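Local coordinates for protein maleylacetate reductase (PDB 3W5S) that reduces maleylacetate to 3-oxoadipate with NADH in the catabolism of gamma-resorcylate, at residues Asp203-Pro206 against Ile207-Met210; His258-Leu261 against Cys262-Gly266; Val279-Pro282 against Tyr283-Ala286. One frame throughout, in Å; residues are numbered along the deposited sequence.

How the interactions relate
All three contacts are local, between neighbouring turns or at a helix start, and all belong to the C-terminal helical domain. Interactions 2 and 3 lie on consecutive helices, 257-269 and 273-289, with centres about 11 Å apart, and they touch: His-258 ND1 and Thr-284 OG1 are 2.8 Å apart, a probable hydrogen bond, and Leu-261 packs on Leu-280. Interaction 2 faces a bound sulfate, held also by His-273 and His-277 from the start of the helix that carries interaction 3. Interaction 1 stands apart, about 12 Å at the nearest atoms from each of the others, where helix 206-228 begins beside the second subunit.

Interaction 1. Residues Asp203-Pro206 against Ile207-Met210; sequences DRNP and IASM
Asn-205 turns its side-chain carbonyl back over the first turn of helix 206-228, where OD1 accepts a nearly straight bond from Ala-208 N, above the amide plane (2.8 Å, 169° at the hydrogen), and a weak, bent one from Ile-207 N. With CG set between the backbone N and the carbonyl carbon (chi1 74°), the amide lies against the helix start, and ND2 sits 3.7 Å from Ala-208 CB. This side is tightly packed: Phe-24 and Tyr-26 of strand 24-28 and Val-253 pack against the buried Asn-205. An alanine here would lose the amide oxygen and probably leave the N-H of Ala-208 without its capping partner. Helical bonds follow, Ser-209 N to Asn-205 O (2.9 Å) and Met-210 N to Pro-206 O (3.0 Å). Looser and watered is the side of Ser-209 OG, which meets two waters, one 2.7 Å away that also takes a weak bond from Arg-204 NH2, the other accepting from Asn-205 N at 3.1 Å. On a further face Pro-206 and Ile-207 pack on Tyr-241 of the second subunit, and Met-210 meets its own counterpart there. The arrangement is an asparagine N-cap followed by proline at the first helical position, here at the dimer interface.

Interaction 2. Residues His258-Leu261 against Cys262-Gly266; sequences HHKL and CHTLG. With SO4 (sulfate ion), chain C.
Cys-262 SG lies over one face of the His-258 ring, 3.7 Å from its centroid and 30° off the ring normal, a sulfur-aromatic contact one helical turn apart. The approach is displaced toward NE2, which is 3.3 Å from SG. With CG anti to the backbone N (chi1 171°), the His-258 ring reaches helix 273-289, where ND1 pairs with Thr-284 OG1. His-259 and His-263, also a turn apart, both come to a sulfate that probably derives from the crystallisation liquor. His-263 NE2 donates to sulfate O2 (2.8 Å, 153° at the hydrogen), while its ND1 pairs with Tyr-346 OH. His-259 brings only its CD2 edge near the anion, in the ring plane; its ND1 and NE2 are taken by Glu-197 and His-194. As in other iron-containing alcohol dehydrogenases, this histidine-rich helix of the C-terminal domain probably borders the active-site cleft, and the sulfate is consistent with an anion-accepting pocket there. Asn-190, like His-273 and His-277, also hydrogen-bonds it. His-259 O accepts from His-263 N at 2.9 Å and also lies over one face of the His-263 ring. Lys-260 O receives both Thr-264 N (2.9 Å) and Thr-264 OG1 (2.8 Å), which reach it from opposite faces of the carbonyl plane. The Lys-260 chain bends at chi2 past that hydroxyl, and NZ donates onward to the carbonyls of Ala-343 and Asn-344.

Interaction 3. Residues Val279-Pro282 against Tyr283-Ala286; sequences VLLP and YTIA
Leu-280 O is gripped from the next turn by Thr-284 N, 3.0 Å away and nearly in line with the carbonyl (C=O...N 163°), and by a weaker, bent bond from Tyr-283 N at 2.9 Å. The motif is a proline kink within helix 273-289 of the C-terminal helical domain: Pro-282 has no N-H to give to the turn before it, yet the helix runs on. Thr-284 OG1 stands 3.3 Å from both Leu-280 O and Leu-281 O, each at best a weak acceptor for its one proton. Its torsion, with OG1 between the backbone N and the carbonyl carbon (chi1 54°), turns the hydroxyl back toward these two carbonyls, the hydroxyl's main partner being His-258. Tyr-283 lays its ring edge against the backbone of the turn before, CD2 coming 3.3 Å from Val-279 O near the ring plane. Its hydroxyl reaches Ala-368 O, while Leu-360, Arg-363 and Ala-364 of helix 354-366 and Tyr-312 of helix 307-318 pack on this side chain. The i to i+4 pattern, taken up again by Thr-284 N, continues with Ile-285 N on Leu-281 O (3.0 Å) and Ala-286 N on Pro-282 O, the latter donor standing above the carbonyl plane. Leu-281 and Ile-285, four residues apart, lie side by side and point the same way; Leu-281 also meets His-258, and Ile-285 packs on Ala-307 and Leu-311. The closest approach of the two side chains is Leu-281 CD1 to Ile-285 CG1, 3.5 Å.

Interaction 1. Residues Asp203-Pro206 against Ile207-Met210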
ATOM      1  N   ASP A 203     -14.269   4.983   3.646  1.00 19.02           N
ATOM      2  CA  ASP A 203     -12.984   5.502   3.198  1.00 19.75           C
ATOM      3  C   ASP A 203     -12.342   4.591   2.164  1.00 19.07           C
ATOM      4  O   ASP A 203     -11.136   4.579   2.030  1.00 19.49           O
ATOM      5  CB  ASP A 203     -12.079   5.663   4.414  1.00 20.51           C
ATOM      6  CG  ASP A 203     -12.619   6.694   5.380  1.00 24.31           C
ATOM      7  OD1 ASP A 203     -12.921   7.818   4.930  1.00 28.15           O
ATOM      8  OD2 ASP A 203     -12.741   6.372   6.569  1.00 30.94           O
ATOM      9  N   ARG A 204     -13.166   3.843   1.432  1.00 17.97           N
ATOM     10  CA  ARG A 204     -12.655   2.968   0.377  1.00 16.67           C
ATOM     11  C   ARG A 204     -11.805   3.740  -0.630  1.00 16.48           C
ATOM     12  O   ARG A 204     -12.006   4.928  -0.863  1.00 17.52           O
ATOM     13  CB  ARG A 204     -13.800   2.257  -0.347  1.00 16.73           C
ATOM     14  CG  ARG A 204     -14.761   3.193  -1.089  1.00 18.92           C
ATOM     15  CD  ARG A 204     -15.980   2.403  -1.567  1.00 23.86           C
ATOM     16  NE  ARG A 204     -16.714   3.081  -2.625  1.00 31.91           N
ATOM     17  CZ  ARG A 204     -16.733   2.686  -3.901  1.00 34.35           C
ATOM     18  NH1 ARG A 204     -17.435   3.368  -4.791  1.00 36.89           N
ATOM     19  NH2 ARG A 204     -16.073   1.600  -4.292  1.00 34.19           N
ATOM     20  N   ASN A 205     -10.855   3.044  -1.233  1.00 15.64           N
ATOM     21  CA  ASN A 205     -10.103   3.652  -2.330  1.00 16.20           C
ATOM     22  C   ASN A 205      -9.758   2.530  -3.313  1.00 15.23           C
ATOM     23  O   ASN A 205      -9.807   1.348  -2.937  1.00 14.88           O
ATOM     24  CB  ASN A 205      -8.864   4.427  -1.807  1.00 17.06           C
ATOM     25  CG  ASN A 205      -7.732   3.514  -1.351  1.00 16.71           C
ATOM     26  OD1 ASN A 205      -7.144   2.783  -2.146  1.00 16.54           O
ATOM     27  ND2 ASN A 205      -7.418   3.549  -0.048  1.00 17.48           N
ATOM     28  N   PRO A 206      -9.358   2.874  -4.559  1.00 15.64           N
ATOM     29  CA  PRO A 206      -9.207   1.822  -5.568  1.00 15.57           C
ATOM     30  C   PRO A 206      -8.063   0.876  -5.295  1.00 15.40           C
ATOM     31  O   PRO A 206      -8.112  -0.291  -5.721  1.00 15.92           O
ATOM     32  CB  PRO A 206      -8.943   2.579  -6.875  1.00 16.07           C
ATOM     33  CG  PRO A 206      -9.253   3.984  -6.613  1.00 19.48           C
ATOM     34  CD  PRO A 206      -9.206   4.225  -5.123  1.00 16.54           C
ATOM     35  N   ILE A 207      -7.041   1.345  -4.578  1.00 15.42           N
ATOM     36  CA  ILE A 207      -5.902   0.459  -4.290  1.00 16.00           C
ATOM     37  C   ILE A 207      -6.225  -0.528  -3.174  1.00 15.35           C
ATOM     38  O   ILE A 207      -5.932  -1.729  -3.280  1.00 15.53           O
ATOM     39  CB  ILE A 207      -4.614   1.267  -4.027  1.00 17.30           C
ATOM     40  CG1 ILE A 207      -4.243   2.092  -5.285  1.00 19.33           C
ATOM     41  CG2 ILE A 207      -3.472   0.341  -3.597  1.00 17.70           C
ATOM     42  CD1 ILE A 207      -4.077   1.251  -6.590  1.00 23.95           C
ATOM     43  N   ALA A 208      -6.830  -0.041  -2.103  1.00 14.78           N
ATOM     44  CA  ALA A 208      -7.347  -0.945  -1.066  1.00 14.05           C
ATOM     45  C   ALA A 208      -8.337  -1.935  -1.664  1.00 13.34           C
ATOM     46  O   ALA A 208      -8.294  -3.113  -1.329  1.00 14.14           O
ATOM     47  CB  ALA A 208      -7.994  -0.139   0.094  1.00 14.57           C
ATOM     48  N   SER A 209      -9.198  -1.486  -2.575  1.00 13.30           N
ATOM     49  CA  SER A 209     -10.157  -2.425  -3.195  1.00 13.49           C
ATOM     50  C   SER A 209      -9.447  -3.496  -4.028  1.00 14.11           C
ATOM     51  O   SER A 209      -9.792  -4.673  -3.926  1.00 13.50           O
ATOM     52  CB  SER A 209     -11.219  -1.717  -4.045  1.00 13.99           C
ATOM     53  OG  SER A 209     -12.051  -0.911  -3.212  1.00 15.46           O
ATOM     54  N   MET A 210      -8.430  -3.104  -4.804  1.00 13.89           N
ATOM     55  CA  MET A 210      -7.598  -4.074  -5.542  1.00 15.34           C
ATOM     56  C   MET A 210      -6.958  -5.096  -4.602  1.00 15.19           C
ATOM     57  O   MET A 210      -7.027  -6.321  -4.836  1.00 15.01           O
ATOM     58  CB  MET A 210      -6.525  -3.328  -6.333  1.00 15.65           C
ATOM     59  CG  MET A 210      -5.459  -4.240  -6.988  1.00 16.14           C
ATOM     60  SD  MET A 210      -4.161  -3.220  -7.752  1.00 21.75           S
ATOM     61  CE  MET A 210      -3.285  -2.683  -6.310  1.00 22.04           C
TER
HETATM   62  O   HOH W   1     -14.693  -0.994  -3.858  1.00 16.21           O
HETATM   63  O   HOH W   2     -11.373   0.050  -0.543  1.00 10.40           O

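Interaction 2. Residues His258-Leu261 against Cys262-Gly266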
ATOM      1  N   HIS A 258     -20.760  -5.183   9.460  1.00 13.12           N
ATOM      2  CA  HIS A 258     -20.377  -6.516   9.859  1.00 12.52           C
ATOM      3  C   HIS A 258     -19.444  -6.501  11.080  1.00 12.70           C
ATOM      4  O   HIS A 258     -19.690  -7.209  12.071  1.00 12.23           O
ATOM      5  CB  HIS A 258     -19.693  -7.256   8.720  1.00 12.82           C
ATOM      6  CG  HIS A 258     -19.103  -8.550   9.151  1.00 12.72           C
ATOM      7  ND1 HIS A 258     -19.849  -9.705   9.276  1.00 13.52           N
ATOM      8  CD2 HIS A 258     -17.856  -8.857   9.593  1.00 13.58           C
ATOM      9  CE1 HIS A 258     -19.071 -10.687   9.693  1.00 12.42           C
ATOM     10  NE2 HIS A 258     -17.863 -10.192   9.920  1.00 12.80           N
ATOM     11  N   HIS A 259     -18.392  -5.693  11.017  1.00 12.28           N
ATOM     12  CA  HIS A 259     -17.486  -5.611  12.147  1.00 11.93           C
ATOM     13  C   HIS A 259     -18.184  -5.074  13.393  1.00 13.32           C
ATOM     14  O   HIS A 259     -17.910  -5.560  14.494  1.00 14.00           O
ATOM     15  CB  HIS A 259     -16.197  -4.841  11.809  1.00 12.23           C
ATOM     16  CG  HIS A 259     -15.297  -5.569  10.849  1.00 12.60           C
ATOM     17  ND1 HIS A 259     -15.570  -5.654   9.497  1.00 12.53           N
ATOM     18  CD2 HIS A 259     -14.118  -6.211  11.029  1.00 13.52           C
ATOM     19  CE1 HIS A 259     -14.618  -6.349   8.893  1.00 12.85           C
ATOM     20  NE2 HIS A 259     -13.719  -6.679   9.796  1.00 12.85           N
ATOM     21  N   LYS A 260     -19.109  -4.124  13.230  1.00 14.31           N
ATOM     22  CA  LYS A 260     -19.852  -3.589  14.372  1.00 14.30           C
ATOM     23  C   LYS A 260     -20.630  -4.700  15.063  1.00 14.52           C
ATOM     24  O   LYS A 260     -20.598  -4.794  16.291  1.00 14.77           O
ATOM     25  CB  LYS A 260     -20.808  -2.466  13.942  1.00 13.93           C
ATOM     26  CG  LYS A 260     -21.599  -1.855  15.125  1.00 16.54           C
ATOM     27  CD  LYS A 260     -20.696  -1.172  16.130  1.00 17.46           C
ATOM     28  CE  LYS A 260     -21.469  -0.801  17.380  1.00 19.31           C
ATOM     29  NZ  LYS A 260     -20.560  -0.061  18.331  1.00 22.99           N
ATOM     30  N   LEU A 261     -21.337  -5.507  14.279  1.00 14.71           N
ATOM     31  CA  LEU A 261     -22.136  -6.580  14.887  1.00 15.25           C
ATOM     32  C   LEU A 261     -21.224  -7.604  15.561  1.00 15.44           C
ATOM     33  O   LEU A 261     -21.530  -8.097  16.668  1.00 16.03           O
ATOM     34  CB  LEU A 261     -23.027  -7.273  13.862  1.00 15.57           C
ATOM     35  CG  LEU A 261     -24.088  -6.372  13.255  1.00 16.20           C
ATOM     36  CD1 LEU A 261     -25.068  -7.211  12.417  1.00 18.59           C
ATOM     37  CD2 LEU A 261     -24.850  -5.582  14.304  1.00 19.99           C
ATOM     38  N   CYS A 262     -20.094  -7.925  14.932  1.00 14.83           N
ATOM     39  CA  CYS A 262     -19.156  -8.869  15.552  1.00 15.04           C
ATOM     40  C   CYS A 262     -18.647  -8.328  16.883  1.00 15.29           C
ATOM     41  O   CYS A 262     -18.548  -9.062  17.875  1.00 15.96           O
ATOM     42  CB  CYS A 262     -17.966  -9.173  14.640  1.00 15.73           C
ATOM     43  SG  CYS A 262     -18.395 -10.164  13.203  1.00 16.16           S
ATOM     44  N   HIS A 263     -18.288  -7.055  16.919  1.00 15.45           N
ATOM     45  CA  HIS A 263     -17.799  -6.479  18.164  1.00 15.76           C
ATOM     46  C   HIS A 263     -18.861  -6.405  19.245  1.00 16.68           C
ATOM     47  O   HIS A 263     -18.567  -6.616  20.429  1.00 17.75           O
ATOM     48  CB  HIS A 263     -17.184  -5.107  17.905  1.00 16.19           C
ATOM     49  CG  HIS A 263     -16.031  -5.180  16.969  1.00 17.55           C
ATOM     50  ND1 HIS A 263     -15.568  -4.099  16.257  1.00 18.71           N
ATOM     51  CD2 HIS A 263     -15.313  -6.252  16.549  1.00 18.38           C
ATOM     52  CE1 HIS A 263     -14.568  -4.489  15.481  1.00 19.77           C
ATOM     53  NE2 HIS A 263     -14.405  -5.793  15.630  1.00 18.93           N
ATOM     54  N   THR A 264     -20.091  -6.122  18.840  1.00 17.04           N
ATOM     55  CA  THR A 264     -21.190  -6.026  19.775  1.00 17.65           C
ATOM     56  C   THR A 264     -21.438  -7.393  20.430  1.00 17.94           C
ATOM     57  O   THR A 264     -21.421  -7.517  21.663  1.00 18.98           O
ATOM     58  CB  THR A 264     -22.447  -5.537  19.046  1.00 17.90           C
ATOM     59  OG1 THR A 264     -22.242  -4.201  18.542  1.00 18.57           O
ATOM     60  CG2 THR A 264     -23.644  -5.538  20.006  1.00 18.28           C
ATOM     61  N   LEU A 265     -21.673  -8.416  19.614  1.00 17.82           N
ATOM     62  CA  LEU A 265     -21.984  -9.755  20.150  1.00 18.76           C
ATOM     63  C   LEU A 265     -20.763 -10.377  20.828  1.00 20.07           C
ATOM     64  O   LEU A 265     -20.851 -10.971  21.909  1.00 19.19           O
ATOM     65  CB  LEU A 265     -22.472 -10.638  19.008  1.00 19.77           C
ATOM     66  CG  LEU A 265     -23.930 -10.554  18.549  1.00 22.08           C
ATOM     67  CD1 LEU A 265     -24.466  -9.166  18.116  1.00 24.97           C
ATOM     68  CD2 LEU A 265     -24.027 -11.531  17.391  1.00 25.05           C
ATOM     69  N   GLY A 266     -19.605 -10.232  20.193  1.00 20.46           N
ATOM     70  CA  GLY A 266     -18.373 -10.815  20.721  1.00 22.40           C
ATOM     71  C   GLY A 266     -18.096 -10.315  22.107  1.00 23.81           C
ATOM     72  O   GLY A 266     -17.939 -11.114  23.037  1.00 25.78           O
TER
HETATM   73  S   SO4 C 401     -11.731  -7.985  14.147  1.00 17.28           S
HETATM   74  O1  SO4 C 401     -11.291  -6.952  13.183  1.00 18.94           O
HETATM   75  O2  SO4 C 401     -13.165  -7.901  14.335  1.00 21.29           O
HETATM   76  O3  SO4 C 401     -11.388  -9.305  13.650  1.00 17.63           O
HETATM   77  O4  SO4 C 401     -11.132  -7.682  15.438  1.00 21.68           O

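Interaction 3. Residues Val279-Pro282 against Tyr283-Ala286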
ATOM      1  N   VAL A 279     -20.168 -16.819  11.155  1.00 13.63           N
ATOM      2  CA  VAL A 279     -21.626 -16.932  11.137  1.00 13.66           C
ATOM      3  C   VAL A 279     -22.295 -15.697  10.546  1.00 14.32           C
ATOM      4  O   VAL A 279     -23.196 -15.825   9.715  1.00 14.24           O
ATOM      5  CB  VAL A 279     -22.162 -17.170  12.549  1.00 13.52           C
ATOM      6  CG1 VAL A 279     -23.698 -17.009  12.536  1.00 16.26           C
ATOM      7  CG2 VAL A 279     -21.778 -18.586  12.988  1.00 14.89           C
ATOM      8  N   LEU A 280     -21.835 -14.514  10.925  1.00 13.54           N
ATOM      9  CA  LEU A 280     -22.536 -13.302  10.510  1.00 13.62           C
ATOM     10  C   LEU A 280     -22.266 -12.900   9.063  1.00 13.68           C
ATOM     11  O   LEU A 280     -23.116 -12.281   8.428  1.00 13.88           O
ATOM     12  CB  LEU A 280     -22.166 -12.126  11.418  1.00 13.67           C
ATOM     13  CG  LEU A 280     -22.779 -12.163  12.801  1.00 14.79           C
ATOM     14  CD1 LEU A 280     -22.194 -11.023  13.621  1.00 17.00           C
ATOM     15  CD2 LEU A 280     -24.280 -12.023  12.702  1.00 18.98           C
ATOM     16  N   LEU A 281     -21.083 -13.242   8.558  1.00 13.10           N
ATOM     17  CA  LEU A 281     -20.626 -12.636   7.278  1.00 12.98           C
ATOM     18  C   LEU A 281     -21.591 -12.811   6.089  1.00 13.52           C
ATOM     19  O   LEU A 281     -21.837 -11.857   5.375  1.00 13.94           O
ATOM     20  CB  LEU A 281     -19.202 -13.124   6.941  1.00 13.39           C
ATOM     21  CG  LEU A 281     -18.582 -12.345   5.756  1.00 13.83           C
ATOM     22  CD1 LEU A 281     -18.407 -10.857   6.069  1.00 16.60           C
ATOM     23  CD2 LEU A 281     -17.257 -12.971   5.376  1.00 15.86           C
ATOM     24  N   PRO A 282     -22.188 -14.000   5.899  1.00 13.87           N
ATOM     25  CA  PRO A 282     -23.074 -14.083   4.714  1.00 13.87           C
ATOM     26  C   PRO A 282     -24.273 -13.128   4.849  1.00 14.40           C
ATOM     27  O   PRO A 282     -24.773 -12.585   3.840  1.00 14.12           O
ATOM     28  CB  PRO A 282     -23.511 -15.563   4.706  1.00 14.51           C
ATOM     29  CG  PRO A 282     -22.357 -16.264   5.415  1.00 14.06           C
ATOM     30  CD  PRO A 282     -21.985 -15.321   6.536  1.00 14.11           C
ATOM     31  N   TYR A 283     -24.745 -12.930   6.086  1.00 14.28           N
ATOM     32  CA  TYR A 283     -25.941 -12.095   6.319  1.00 14.64           C
ATOM     33  C   TYR A 283     -25.627 -10.611   6.221  1.00 15.19           C
ATOM     34  O   TYR A 283     -26.407  -9.843   5.674  1.00 15.81           O
ATOM     35  CB  TYR A 283     -26.615 -12.422   7.673  1.00 14.53           C
ATOM     36  CG  TYR A 283     -26.937 -13.880   7.772  1.00 15.00           C
ATOM     37  CD1 TYR A 283     -28.056 -14.404   7.113  1.00 15.81           C
ATOM     38  CD2 TYR A 283     -26.104 -14.756   8.464  1.00 15.64           C
ATOM     39  CE1 TYR A 283     -28.333 -15.777   7.172  1.00 16.44           C
ATOM     40  CE2 TYR A 283     -26.402 -16.119   8.551  1.00 16.30           C
ATOM     41  CZ  TYR A 283     -27.501 -16.603   7.890  1.00 17.25           C
ATOM     42  OH  TYR A 283     -27.801 -17.938   7.925  1.00 19.30           O
ATOM     43  N   THR A 284     -24.494 -10.207   6.784  1.00 14.16           N
ATOM     44  CA  THR A 284     -24.160  -8.783   6.749  1.00 14.42           C
ATOM     45  C   THR A 284     -23.807  -8.382   5.312  1.00 14.16           C
ATOM     46  O   THR A 284     -24.259  -7.334   4.826  1.00 14.29           O
ATOM     47  CB  THR A 284     -23.042  -8.464   7.724  1.00 14.03           C
ATOM     48  OG1 THR A 284     -21.949  -9.335   7.440  1.00 13.44           O
ATOM     49  CG2 THR A 284     -23.521  -8.665   9.176  1.00 16.39           C
ATOM     50  N   ILE A 285     -23.057  -9.231   4.602  1.00 13.24           N
ATOM     51  CA  ILE A 285     -22.788  -8.958   3.185  1.00 13.58           C
ATOM     52  C   ILE A 285     -24.056  -8.986   2.335  1.00 14.85           C
ATOM     53  O   ILE A 285     -24.258  -8.079   1.525  1.00 15.30           O
ATOM     54  CB  ILE A 285     -21.706  -9.908   2.631  1.00 13.04           C
ATOM     55  CG1 ILE A 285     -20.382  -9.695   3.379  1.00 13.13           C
ATOM     56  CG2 ILE A 285     -21.510  -9.707   1.120  1.00 14.59           C
ATOM     57  CD1 ILE A 285     -19.805  -8.278   3.317  1.00 15.55           C
ATOM     58  N   ALA A 286     -24.955  -9.957   2.543  1.00 15.20           N
ATOM     59  CA  ALA A 286     -26.213  -9.967   1.805  1.00 15.07           C
ATOM     60  C   ALA A 286     -27.014  -8.685   2.028  1.00 15.25           C
ATOM     61  O   ALA A 286     -27.631  -8.167   1.098  1.00 17.25           O
ATOM     62  CB  ALA A 286     -27.059 -11.179   2.212  1.00 15.63           C
TER